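Local structure of lysozyme (Asticcacaulis excentricus, 6H9D) at residues A[9-14]-A[59-64]; A[15-20]-A[139-144]; A[65-70]-A[91-96]; A[82-87]-A[99-104]. The protein is the muramidase domain of SpmX, a phage-type lysozyme that probably acts on peptidoglycan and is linked to cell morphogenesis and stalk synthesis. One frame throughout, in Å; residues are numbered along the deposited sequence.

Interaction 1 (A[9-14]-A[59-64]); sequences AGVELI and FDLLPI
V11 and L61 mark the nearest backbone approach of the two helical segments 9-14 and 59-64, with CA atoms 8.8 Å apart. This spacing leaves the join to side chains alone. Segment 9-14 is regular helix, its L13 N bonded to A9 O at 2.9 Å. Segment 59-64 is kinked instead: P63 has no N-H to give, the N of I64 also lacks its bond to the preceding turn, and L62 N reaches back only three residues, to F59 O at 3.2 Å.

L61 suits the gap because it is long and forked. With CG anti to the carbonyl carbon (chi1 -71°) the branch extends toward helix 8-16, and both methyls reach I14. I14 reaches out to meet it tip to tip: I14 CD1 sits 3.8 Å from L61 CD2 and 4.0 Å from L61 CD1, nearly centred on the fork. V11, beta-branched and short, makes a looser touch, its CG2 4.4 Å from L61 CD1.

F89 of helix 78-91 packs against both I14 and L61, and L57 of helix 50-71 also touches I14. The face of helix 8-16 with V11 and I14 is thus buried against helices 50-71 and 78-91, while L13 touches helix 133-146.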
loop_
_atom_site.group_PDB
_atom_site.type_symbol
_atom_site.label_atom_id
_atom_site.label_comp_id
_atom_site.label_asym_id
_atom_site.label_seq_id
_atom_site.Cartn_x
_atom_site.Cartn_y
_atom_site.Cartn_z
ATOM N N ALA A 9 -3.478 13.126 0.180
ATOM C CA ALA A 9 -2.456 12.884 1.221
ATOM C C ALA A 9 -2.068 11.395 1.253
ATOM O O ALA A 9 -0.893 11.056 1.439
ATOM C CB ALA A 9 -2.972 13.342 2.568
ATOM N N GLY A 10 -3.071 10.526 1.099
ATOM C CA GLY A 10 -2.910 9.073 1.080
ATOM C C GLY A 10 -2.038 8.624 -0.080
ATOM O O GLY A 10 -1.141 7.796 0.049
ATOM N N VAL A 11 -2.308 9.196 -1.262
ATOM C CA VAL A 11 -1.495 8.930 -2.436
ATOM C C VAL A 11 -0.052 9.374 -2.183
ATOM O O VAL A 11 0.874 8.646 -2.486
ATOM C CB VAL A 11 -2.090 9.580 -3.702
ATOM C CG1 VAL A 11 -1.133 9.449 -4.870
ATOM C CG2 VAL A 11 -3.453 8.970 -4.028
ATOM N N GLU A 12 0.138 10.560 -1.597
ATOM C CA GLU A 12 1.501 11.086 -1.368
ATOM C C GLU A 12 2.259 10.179 -0.380
ATOM O O GLU A 12 3.443 9.921 -0.548
ATOM C CB GLU A 12 1.477 12.521 -0.829
ATOM C CG GLU A 12 0.912 13.551 -1.791
ATOM C CD GLU A 12 1.408 13.480 -3.227
ATOM O OE1 GLU A 12 2.642 13.380 -3.422
ATOM O OE2 GLU A 12 0.549 13.532 -4.139
ATOM N N LEU A 13 1.575 9.689 0.654
ATOM C CA LEU A 13 2.194 8.756 1.590
ATOM C C LEU A 13 2.732 7.528 0.832
ATOM O O LEU A 13 3.877 7.114 0.973
ATOM C CB LEU A 13 1.167 8.336 2.647
ATOM C CG LEU A 13 1.689 7.275 3.618
ATOM C CD1 LEU A 13 2.780 7.869 4.488
ATOM C CD2 LEU A 13 0.591 6.683 4.481
ATOM N N ILE A 14 1.883 6.951 -0.013
ATOM C CA ILE A 14 2.219 5.740 -0.731
ATOM C C ILE A 14 3.408 6.001 -1.659
ATOM O O ILE A 14 4.361 5.214 -1.709
ATOM C CB ILE A 14 0.973 5.204 -1.461
ATOM C CG1 ILE A 14 -0.002 4.640 -0.423
ATOM C CG2 ILE A 14 1.342 4.192 -2.531
ATOM C CD1 ILE A 14 -1.319 4.168 -0.980
ATOM N N PHE A 59 -4.131 4.288 -10.826
ATOM C CA PHE A 59 -4.697 3.085 -11.481
ATOM C C PHE A 59 -4.376 1.836 -10.660
ATOM O O PHE A 59 -5.223 1.027 -10.399
ATOM C CB PHE A 59 -4.153 2.878 -12.890
ATOM C CG PHE A 59 -4.554 3.908 -13.914
ATOM C CD1 PHE A 59 -5.687 4.693 -13.744
ATOM C CD2 PHE A 59 -3.806 4.063 -15.071
ATOM C CE1 PHE A 59 -6.037 5.640 -14.695
ATOM C CE2 PHE A 59 -4.168 5.001 -16.025
ATOM C CZ PHE A 59 -5.292 5.768 -15.849
ATOM N N ASP A 60 -3.116 1.702 -10.236
ATOM C CA ASP A 60 -2.660 0.526 -9.504
ATOM C C ASP A 60 -3.392 0.448 -8.148
ATOM O O ASP A 60 -3.532 -0.618 -7.571
ATOM C CB ASP A 60 -1.132 0.542 -9.377
ATOM C CG ASP A 60 -0.415 0.283 -10.700
ATOM O OD1 ASP A 60 -0.993 -0.425 -11.543
ATOM O OD2 ASP A 60 0.697 0.823 -10.903
ATOM N N LEU A 61 -3.800 1.591 -7.599
ATOM C CA LEU A 61 -4.450 1.611 -6.278
ATOM C C LEU A 61 -5.954 1.292 -6.360
ATOM O O LEU A 61 -6.528 0.953 -5.356
ATOM C CB LEU A 61 -4.234 2.977 -5.635
ATOM C CG LEU A 61 -2.809 3.257 -5.178
ATOM C CD1 LEU A 61 -2.674 4.690 -4.685
ATOM C CD2 LEU A 61 -2.393 2.259 -4.123
ATOM N N LEU A 62 -6.570 1.367 -7.555
ATOM C CA LEU A 62 -8.015 1.168 -7.714
ATOM C C LEU A 62 -8.455 -0.140 -7.070
ATOM O O LEU A 62 -9.403 -0.119 -6.298
ATOM C CB LEU A 62 -8.417 1.196 -9.192
ATOM C CG LEU A 62 -8.439 2.574 -9.852
ATOM C CD1 LEU A 62 -8.709 2.452 -11.350
ATOM C CD2 LEU A 62 -9.473 3.485 -9.203
ATOM N N PRO A 63 -7.845 -1.309 -7.363
ATOM C CA PRO A 63 -8.261 -2.556 -6.740
ATOM C C PRO A 63 -7.982 -2.626 -5.237
ATOM O O PRO A 63 -8.680 -3.346 -4.518
ATOM C CB PRO A 63 -7.499 -3.653 -7.474
ATOM C CG PRO A 63 -6.357 -2.935 -8.158
ATOM C CD PRO A 63 -6.813 -1.519 -8.391
ATOM N N ILE A 64 -6.991 -1.870 -4.764
ATOM C CA ILE A 64 -6.747 -1.781 -3.308
ATOM C C ILE A 64 -7.897 -1.015 -2.641
ATOM O O ILE A 64 -8.364 -1.430 -1.569
ATOM C CB ILE A 64 -5.396 -1.113 -2.983
ATOM C CG1 ILE A 64 -4.243 -1.665 -3.845
ATOM C CG2 ILE A 64 -5.127 -1.248 -1.495
ATOM C CD1 ILE A 64 -4.027 -3.151 -3.690
#

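Interaction 2 (A[15-20]-A[139-144]); sequences KSFEGL and RASEKS
F17 points the end of its ring at the helix that carries S141 and E142. Its CG stands anti to the carbonyl carbon (chi1 -53°), which aims CZ across the gap, 3.8 Å from S141 CB. The serine carbon comes in at the edge of the ring, near its plane. Serine suits the place because its short side chain lets the ring edge come up to its CB. S141 OG is also anti to its own carbonyl carbon and turns to R137 O, a weak bond within its helix. Within the segment of F17 itself, S16 OG lies 3.8 Å above the ring plane, over its centre, so the phenyl is covered on that face by its chain neighbour.

E142 approaches more obliquely, with OE2 4.3 Å from F17 CE2. Its extended chain brings the carboxylate beside R139, one helical turn earlier, where R139 NH1 and E142 OE1 form a bent salt bridge. The arginine reaches this oxygen on its syn side, 17° out of the carboxylate plane. R138 NE and S86 OG share OE2, so both carboxylate oxygens have partners, and the two arginines would probably favour the charged form.

The contact joins the turn that follows helix 8-16 to helix 133-146, and S86 of helix 78-91 touches both F17 and E142.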
loop_
_atom_site.group_PDB
_atom_site.type_symbol
_atom_site.label_atom_id
_atom_site.label_comp_id
_atom_site.label_asym_id
_atom_site.label_seq_id
_atom_site.Cartn_x
_atom_site.Cartn_y
_atom_site.Cartn_z
ATOM N N LYS A 15 3.365 7.140 -2.345
ATOM C CA LYS A 15 4.411 7.517 -3.277
ATOM C C LYS A 15 5.746 7.700 -2.533
ATOM O O LYS A 15 6.804 7.513 -3.109
ATOM C CB LYS A 15 3.953 8.798 -3.970
ATOM C CG LYS A 15 4.770 9.268 -5.150
ATOM C CD LYS A 15 4.292 10.626 -5.638
ATOM C CE LYS A 15 2.849 10.579 -6.084
ATOM N NZ LYS A 15 2.410 11.869 -6.658
ATOM N N SER A 16 5.686 8.102 -1.265
ATOM C CA SER A 16 6.869 8.450 -0.492
ATOM C C SER A 16 7.721 7.207 -0.249
ATOM O O SER A 16 8.901 7.326 -0.001
ATOM C CB SER A 16 6.499 9.133 0.812
ATOM O OG SER A 16 5.912 8.208 1.714
ATOM N N PHE A 17 7.123 6.015 -0.360
ATOM C CA PHE A 17 7.836 4.774 -0.158
ATOM C C PHE A 17 8.380 4.231 -1.484
ATOM O O PHE A 17 9.030 3.190 -1.505
ATOM C CB PHE A 17 6.943 3.726 0.530
ATOM C CG PHE A 17 6.308 4.198 1.808
ATOM C CD1 PHE A 17 7.095 4.649 2.850
ATOM C CD2 PHE A 17 4.928 4.202 1.976
ATOM C CE1 PHE A 17 6.512 5.128 4.012
ATOM C CE2 PHE A 17 4.354 4.638 3.156
ATOM C CZ PHE A 17 5.155 5.108 4.173
ATOM N N GLU A 18 8.036 4.908 -2.571
ATOM C CA GLU A 18 8.388 4.464 -3.935
ATOM C C GLU A 18 9.394 5.420 -4.572
ATOM O O GLU A 18 9.415 6.583 -4.218
ATOM C CB GLU A 18 7.139 4.481 -4.810
ATOM C CG GLU A 18 5.986 3.682 -4.252
ATOM C CD GLU A 18 6.168 2.204 -4.499
ATOM O OE1 GLU A 18 6.929 1.873 -5.388
ATOM O OE2 GLU A 18 5.581 1.412 -3.775
ATOM N N GLY A 19 10.196 4.887 -5.483
ATOM C CA GLY A 19 11.159 5.684 -6.249
ATOM C C GLY A 19 10.622 5.893 -7.643
ATOM O O GLY A 19 10.232 4.916 -8.242
ATOM N N LEU A 20 10.612 7.128 -8.126
ATOM C CA LEU A 20 10.086 7.408 -9.483
ATOM C C LEU A 20 11.052 6.923 -10.568
ATOM O O LEU A 20 12.198 7.322 -10.546
ATOM C CB LEU A 20 9.826 8.906 -9.628
ATOM C CG LEU A 20 9.584 9.363 -11.060
ATOM C CD1 LEU A 20 8.315 8.759 -11.605
ATOM C CD2 LEU A 20 9.542 10.871 -11.169
ATOM N N ARG A 139 5.746 1.227 8.460
ATOM C CA ARG A 139 4.723 0.957 9.460
ATOM C C ARG A 139 4.530 2.137 10.397
ATOM O O ARG A 139 3.404 2.459 10.778
ATOM C CB ARG A 139 5.078 -0.297 10.261
ATOM C CG ARG A 139 5.081 -1.578 9.442
ATOM C CD ARG A 139 4.014 -1.543 8.360
ATOM N NE ARG A 139 4.130 -2.672 7.440
ATOM C CZ ARG A 139 3.878 -2.603 6.138
ATOM N NH1 ARG A 139 3.491 -1.457 5.595
ATOM N NH2 ARG A 139 4.011 -3.681 5.377
ATOM N N ALA A 140 5.629 2.785 10.772
ATOM C CA ALA A 140 5.535 3.946 11.688
ATOM C C ALA A 140 4.692 5.043 11.027
ATOM O O ALA A 140 3.762 5.561 11.642
ATOM C CB ALA A 140 6.903 4.404 12.044
ATOM N N SER A 141 4.968 5.337 9.749
ATOM C CA SER A 141 4.202 6.338 8.978
ATOM C C SER A 141 2.735 5.915 8.806
ATOM O O SER A 141 1.825 6.737 8.952
ATOM C CB SER A 141 4.827 6.611 7.635
ATOM O OG SER A 141 6.135 7.093 7.766
ATOM N N GLU A 142 2.489 4.638 8.487
ATOM C CA GLU A 142 1.103 4.168 8.282
ATOM C C GLU A 142 0.324 4.242 9.605
ATOM O O GLU A 142 -0.831 4.681 9.663
ATOM C CB GLU A 142 1.118 2.761 7.691
ATOM C CG GLU A 142 1.494 2.762 6.212
ATOM C CD GLU A 142 1.828 1.410 5.598
ATOM O OE1 GLU A 142 2.118 0.497 6.357
ATOM O OE2 GLU A 142 1.851 1.314 4.355
ATOM N N LYS A 143 0.960 3.799 10.685
ATOM C CA LYS A 143 0.325 3.776 11.985
ATOM C C LYS A 143 0.026 5.210 12.446
ATOM O O LYS A 143 -1.059 5.464 12.981
ATOM C CB LYS A 143 1.212 3.053 13.003
ATOM C CG LYS A 143 1.318 1.551 12.796
ATOM C CD LYS A 143 2.445 0.901 13.575
ATOM C CE LYS A 143 2.222 0.945 15.067
ATOM N NZ LYS A 143 3.364 0.323 15.771
ATOM N N SER A 144 0.971 6.126 12.225
ATOM C CA SER A 144 0.777 7.551 12.579
ATOM C C SER A 144 -0.481 8.094 11.907
ATOM O O SER A 144 -1.353 8.627 12.587
ATOM C CB SER A 144 1.957 8.410 12.240
ATOM O OG SER A 144 3.007 8.178 13.161
#

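Interaction 3 (A[65-70]-A[91-96]); sequences VEAVNN and IGIEAF
I93 lays three of its carbons, CG1, CG2 and CD1, against the methyl of A67, where the two backbones also come nearest, with CA atoms 6.7 Å apart. Alanine suits that position because its single methyl lets the backbones come this near. Followed outward, I93 splits into CG1 and CG2 at CB, the branch point, which itself stands 4.4 Å from A67 CB. CG1, anti to the carbonyl carbon (chi1 -75°), makes the tightest touch, 3.6 Å from A67 CB. CG2, the other arm, lies 4.0 Å from the same methyl. CD1 carries the extended arm on past the methyl, 3.8 Å from A67 CB. Three carbons thus bear on one, an apolar touch at the exposed side of the contact, I93 being solvent-exposed.

One turn on, F96 supplies the deeper half. Its CG lies anti to the backbone N, and the side chain crosses that of V68 at about a right angle, with F96 CE2 4.1 Å from V68 CG2. On the V68 side, N69 turns its amide back to its own helix: N69 ND2 gives to V65 O at 2.8 Å from above the carbonyl plane, on the face opposite N69 N.

G92, with positive phi, ends helix 78-91 and stands at the N-cap of helix 93-97. The tight glycine corner lets a short helix fold back onto the long helix 50-71, consistent with the mainly helical lobe of phage-type lysozymes.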
loop_
_atom_site.group_PDB
_atom_site.type_symbol
_atom_site.label_atom_id
_atom_site.label_comp_id
_atom_site.label_asym_id
_atom_site.label_seq_id
_atom_site.Cartn_x
_atom_site.Cartn_y
_atom_site.Cartn_z
ATOM N N VAL A 65 -8.258 0.138 -3.212
ATOM C CA VAL A 65 -9.367 0.966 -2.729
ATOM C C VAL A 65 -10.655 0.117 -2.682
ATOM O O VAL A 65 -11.407 0.158 -1.697
ATOM C CB VAL A 65 -9.521 2.237 -3.586
ATOM C CG1 VAL A 65 -10.850 2.970 -3.375
ATOM C CG2 VAL A 65 -8.357 3.186 -3.371
ATOM N N GLU A 66 -10.884 -0.684 -3.733
ATOM C CA GLU A 66 -12.037 -1.595 -3.796
ATOM C C GLU A 66 -11.959 -2.644 -2.684
ATOM O O GLU A 66 -12.939 -2.858 -1.984
ATOM C CB GLU A 66 -12.100 -2.262 -5.168
ATOM C CG GLU A 66 -12.576 -1.298 -6.234
ATOM C CD GLU A 66 -13.931 -0.697 -5.893
ATOM O OE1 GLU A 66 -14.893 -1.482 -5.746
ATOM O OE2 GLU A 66 -14.010 0.539 -5.723
ATOM N N ALA A 67 -10.790 -3.287 -2.534
ATOM C CA ALA A 67 -10.583 -4.329 -1.561
ATOM C C ALA A 67 -10.834 -3.810 -0.135
ATOM O O ALA A 67 -11.467 -4.488 0.663
ATOM C CB ALA A 67 -9.198 -4.896 -1.681
ATOM N N VAL A 68 -10.319 -2.621 0.194
ATOM C CA VAL A 68 -10.382 -2.151 1.579
ATOM C C VAL A 68 -11.845 -1.832 1.902
ATOM O O VAL A 68 -12.360 -2.218 2.940
ATOM C CB VAL A 68 -9.450 -0.952 1.844
ATOM C CG1 VAL A 68 -9.690 -0.377 3.229
ATOM C CG2 VAL A 68 -7.978 -1.355 1.701
ATOM N N ASN A 69 -12.505 -1.214 0.942
ATOM C CA ASN A 69 -13.943 -0.888 1.038
ATOM C C ASN A 69 -14.741 -2.178 1.223
ATOM O O ASN A 69 -15.613 -2.211 2.061
ATOM C CB ASN A 69 -14.397 -0.201 -0.243
ATOM C CG ASN A 69 -14.282 1.294 -0.146
ATOM O OD1 ASN A 69 -14.846 1.894 0.746
ATOM N ND2 ASN A 69 -13.561 1.896 -1.057
ATOM N N ASN A 70 -14.384 -3.219 0.493
ATOM C CA ASN A 70 -15.160 -4.476 0.540
ATOM C C ASN A 70 -14.821 -5.308 1.770
ATOM O O ASN A 70 -15.713 -5.995 2.234
ATOM C CB ASN A 70 -14.944 -5.317 -0.716
ATOM C CG ASN A 70 -15.403 -4.646 -1.989
ATOM O OD1 ASN A 70 -16.119 -3.657 -1.962
ATOM N ND2 ASN A 70 -14.967 -5.172 -3.111
ATOM N N ILE A 91 1.207 -5.073 1.445
ATOM C CA ILE A 91 1.259 -6.507 1.817
ATOM C C ILE A 91 0.449 -7.347 0.814
ATOM O O ILE A 91 0.537 -8.569 0.826
ATOM C CB ILE A 91 0.819 -6.762 3.271
ATOM C CG1 ILE A 91 -0.682 -6.569 3.481
ATOM C CG2 ILE A 91 1.626 -5.910 4.245
ATOM C CD1 ILE A 91 -1.201 -7.219 4.728
ATOM N N GLY A 92 -0.347 -6.693 -0.030
ATOM C CA GLY A 92 -1.210 -7.381 -0.993
ATOM C C GLY A 92 -2.596 -7.675 -0.423
ATOM O O GLY A 92 -2.770 -7.885 0.770
ATOM N N ILE A 93 -3.589 -7.715 -1.311
ATOM C CA ILE A 93 -4.982 -7.883 -0.935
ATOM C C ILE A 93 -5.188 -9.225 -0.230
ATOM O O ILE A 93 -5.925 -9.282 0.744
ATOM C CB ILE A 93 -5.891 -7.770 -2.164
ATOM C CG1 ILE A 93 -6.043 -6.319 -2.610
ATOM C CG2 ILE A 93 -7.246 -8.419 -1.903
ATOM C CD1 ILE A 93 -6.541 -6.169 -4.024
ATOM N N GLU A 94 -4.556 -10.292 -0.737
ATOM C CA GLU A 94 -4.756 -11.631 -0.195
ATOM C C GLU A 94 -4.333 -11.653 1.281
ATOM O O GLU A 94 -5.072 -12.069 2.156
ATOM C CB GLU A 94 -3.957 -12.666 -0.993
ATOM C CG GLU A 94 -4.058 -14.072 -0.405
ATOM C CD GLU A 94 -3.335 -15.154 -1.187
ATOM O OE1 GLU A 94 -3.110 -14.961 -2.396
ATOM O OE2 GLU A 94 -2.994 -16.182 -0.581
ATOM N N ALA A 95 -3.097 -11.229 1.544
ATOM C CA ALA A 95 -2.575 -11.213 2.909
ATOM C C ALA A 95 -3.434 -10.289 3.789
ATOM O O ALA A 95 -3.684 -10.579 4.972
ATOM C CB ALA A 95 -1.130 -10.788 2.875
ATOM N N PHE A 96 -3.887 -9.170 3.219
ATOM C CA PHE A 96 -4.680 -8.205 3.989
ATOM C C PHE A 96 -5.982 -8.866 4.442
ATOM O O PHE A 96 -6.360 -8.768 5.601
ATOM C CB PHE A 96 -4.995 -6.951 3.178
ATOM C CG PHE A 96 -5.802 -5.923 3.928
ATOM C CD1 PHE A 96 -5.275 -5.285 5.039
ATOM C CD2 PHE A 96 -7.066 -5.574 3.505
ATOM C CE1 PHE A 96 -6.022 -4.351 5.742
ATOM C CE2 PHE A 96 -7.807 -4.627 4.189
ATOM C CZ PHE A 96 -7.283 -4.021 5.313
#

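Interaction 4 (A[82-87]-A[99-104]); sequences DALVSF and SDVLRR
L84 and F87 are the residues of segment 82-87 that meet V101 of the opposing helix. At the start of the segment, D82 faces another way, taking bonds from S7 and Q78. L84 then turns inward, its CG anti to the carbonyl carbon, and slides past V101 in the opposite direction with L84 CD2 4.1 Å from V101 CG1. V85 packs on I64 and V68 of helix 50-71, while S86 OG hydrogen-bonds E142 OE2 and R138 NH2. F87 closes the walk and makes the larger contact. With CG anti to the backbone N (chi1 177°) the ring swings out to V101, where F87 CZ is 3.6 Å from V101 CG2 and F87 CE2 3.9 Å from V101 CB. Both arms of the compact valine are used, CG1 for leucine and ring, CG2 for the ring. W120 meets F87 edge-to-face.

The helix carrying V101 begins at S99, an N-cap residue whose OG accepts from L102 N at 3.1 Å, nearly straight at 164°. D100 OD1 takes the V101 N-H and that of W120 NE1.

Across the gap the chemistry is apolar, resting on van der Waals fit and buried surface; S99 and D100 satisfy the first-turn N-H groups of L102 and V101.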
loop_
_atom_site.group_PDB
_atom_site.type_symbol
_atom_site.label_atom_id
_atom_site.label_comp_id
_atom_site.label_asym_id
_atom_site.label_seq_id
_atom_site.Cartn_x
_atom_site.Cartn_y
_atom_site.Cartn_z
ATOM N N ASP A 82 -6.990 5.766 4.268
ATOM C CA ASP A 82 -5.763 6.081 3.549
ATOM C C ASP A 82 -4.625 5.157 4.032
ATOM O O ASP A 82 -3.901 4.594 3.236
ATOM C CB ASP A 82 -5.362 7.539 3.769
ATOM C CG ASP A 82 -6.131 8.564 2.952
ATOM O OD1 ASP A 82 -6.880 8.169 2.017
ATOM O OD2 ASP A 82 -5.951 9.749 3.242
ATOM N N ALA A 83 -4.454 5.053 5.353
ATOM C CA ALA A 83 -3.398 4.187 5.945
ATOM C C ALA A 83 -3.637 2.710 5.594
ATOM O O ALA A 83 -2.672 1.986 5.326
ATOM C CB ALA A 83 -3.323 4.367 7.440
ATOM N N LEU A 84 -4.897 2.258 5.654
ATOM C CA LEU A 84 -5.202 0.852 5.315
ATOM C C LEU A 84 -4.930 0.572 3.826
ATOM O O LEU A 84 -4.465 -0.502 3.501
ATOM C CB LEU A 84 -6.641 0.503 5.693
ATOM C CG LEU A 84 -6.896 0.349 7.193
ATOM C CD1 LEU A 84 -8.357 0.053 7.454
ATOM C CD2 LEU A 84 -6.024 -0.726 7.822
ATOM N N VAL A 85 -5.209 1.533 2.943
ATOM C CA VAL A 85 -4.917 1.360 1.519
ATOM C C VAL A 85 -3.405 1.226 1.299
ATOM O O VAL A 85 -2.955 0.365 0.553
ATOM C CB VAL A 85 -5.497 2.513 0.687
ATOM C CG1 VAL A 85 -4.966 2.478 -0.734
ATOM C CG2 VAL A 85 -7.014 2.479 0.671
ATOM N N SER A 86 -2.619 2.049 2.001
ATOM C CA SER A 86 -1.181 2.015 1.913
ATOM C C SER A 86 -0.687 0.643 2.366
ATOM O O SER A 86 0.142 -0.003 1.701
ATOM C CB SER A 86 -0.538 3.127 2.727
ATOM O OG SER A 86 0.892 3.053 2.649
ATOM N N PHE A 87 -1.265 0.181 3.474
ATOM C CA PHE A 87 -0.866 -1.050 4.115
ATOM C C PHE A 87 -1.236 -2.243 3.211
ATOM O O PHE A 87 -0.404 -3.073 2.891
ATOM C CB PHE A 87 -1.533 -1.150 5.485
ATOM C CG PHE A 87 -1.250 -2.441 6.213
ATOM C CD1 PHE A 87 -0.009 -2.675 6.776
ATOM C CD2 PHE A 87 -2.223 -3.418 6.323
ATOM C CE1 PHE A 87 0.254 -3.869 7.432
ATOM C CE2 PHE A 87 -1.962 -4.603 6.994
ATOM C CZ PHE A 87 -0.724 -4.831 7.542
ATOM N N SER A 99 -5.516 -10.921 7.498
ATOM C CA SER A 99 -4.588 -10.330 8.483
ATOM C C SER A 99 -5.264 -10.081 9.839
ATOM O O SER A 99 -6.463 -9.793 9.929
ATOM C CB SER A 99 -3.977 -9.034 7.968
ATOM O OG SER A 99 -4.975 -8.027 7.825
ATOM N N ASP A 100 -4.437 -10.218 10.882
ATOM C CA ASP A 100 -4.695 -9.725 12.222
ATOM C C ASP A 100 -5.218 -8.275 12.163
ATOM O O ASP A 100 -6.194 -7.941 12.823
ATOM C CB ASP A 100 -3.427 -9.822 13.085
ATOM C CG ASP A 100 -2.087 -9.467 12.421
ATOM O OD1 ASP A 100 -2.046 -9.019 11.239
ATOM O OD2 ASP A 100 -1.060 -9.632 13.097
ATOM N N VAL A 101 -4.534 -7.427 11.380
ATOM C CA VAL A 101 -4.886 -5.999 11.241
ATOM C C VAL A 101 -6.358 -5.841 10.879
ATOM O O VAL A 101 -7.095 -5.141 11.565
ATOM C CB VAL A 101 -3.988 -5.288 10.214
ATOM C CG1 VAL A 101 -4.455 -3.859 9.945
ATOM C CG2 VAL A 101 -2.537 -5.318 10.654
ATOM N N LEU A 102 -6.795 -6.511 9.807
ATOM C CA LEU A 102 -8.176 -6.396 9.341
ATOM C C LEU A 102 -9.147 -6.926 10.410
ATOM O O LEU A 102 -10.212 -6.348 10.613
ATOM C CB LEU A 102 -8.352 -7.182 8.035
ATOM C CG LEU A 102 -9.788 -7.239 7.514
ATOM C CD1 LEU A 102 -10.323 -5.847 7.269
ATOM C CD2 LEU A 102 -9.906 -8.080 6.255
ATOM N N ARG A 103 -8.794 -8.031 11.060
ATOM C CA ARG A 103 -9.656 -8.610 12.086
ATOM C C ARG A 103 -9.938 -7.594 13.186
ATOM O O ARG A 103 -11.084 -7.384 13.581
ATOM C CB ARG A 103 -9.013 -9.866 12.679
ATOM C CG ARG A 103 -9.613 -11.168 12.174
ATOM C CD ARG A 103 -8.865 -12.371 12.725
ATOM N NE ARG A 103 -8.178 -13.116 11.673
ATOM C CZ ARG A 103 -6.862 -13.292 11.622
ATOM N NH1 ARG A 103 -6.084 -12.779 12.565
ATOM N NH2 ARG A 103 -6.323 -13.984 10.628
ATOM N N ARG A 104 -8.871 -6.970 13.672
ATOM C CA ARG A 104 -8.949 -5.963 14.720
ATOM C C ARG A 104 -9.795 -4.794 14.245
ATOM O O ARG A 104 -10.697 -4.343 14.950
ATOM C CB ARG A 104 -7.549 -5.480 15.103
ATOM C CG ARG A 104 -6.840 -6.366 16.115
ATOM C CD ARG A 104 -7.694 -7.565 16.494
ATOM N NE ARG A 104 -6.907 -8.793 16.575
ATOM C CZ ARG A 104 -7.402 -10.011 16.381
ATOM N NH1 ARG A 104 -8.686 -10.169 16.094
ATOM N NH2 ARG A 104 -6.611 -11.072 16.475
#

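Overall arrangement
Interactions 1 and 4 lie buried, while interactions 2 and 3 reach toward the surface. Interaction 1 shares helix 8-16 with interaction 2 and helix 50-71 with interaction 3, so these two helices run through three of the contacts. Interactions 3 and 4 are closest, about 8 Å between centres, and meet through F96 and F87 as well as V68 and L84. Interaction 4 is nested inside the loop closed by interaction 2, to which S86 and E142 probably bind it. Chemistry follows place: interactions 1, 3 and 4 join aliphatic and aromatic groups, whereas interaction 2 sets a serine and a glutamate, itself paired with arginine, beside its ring.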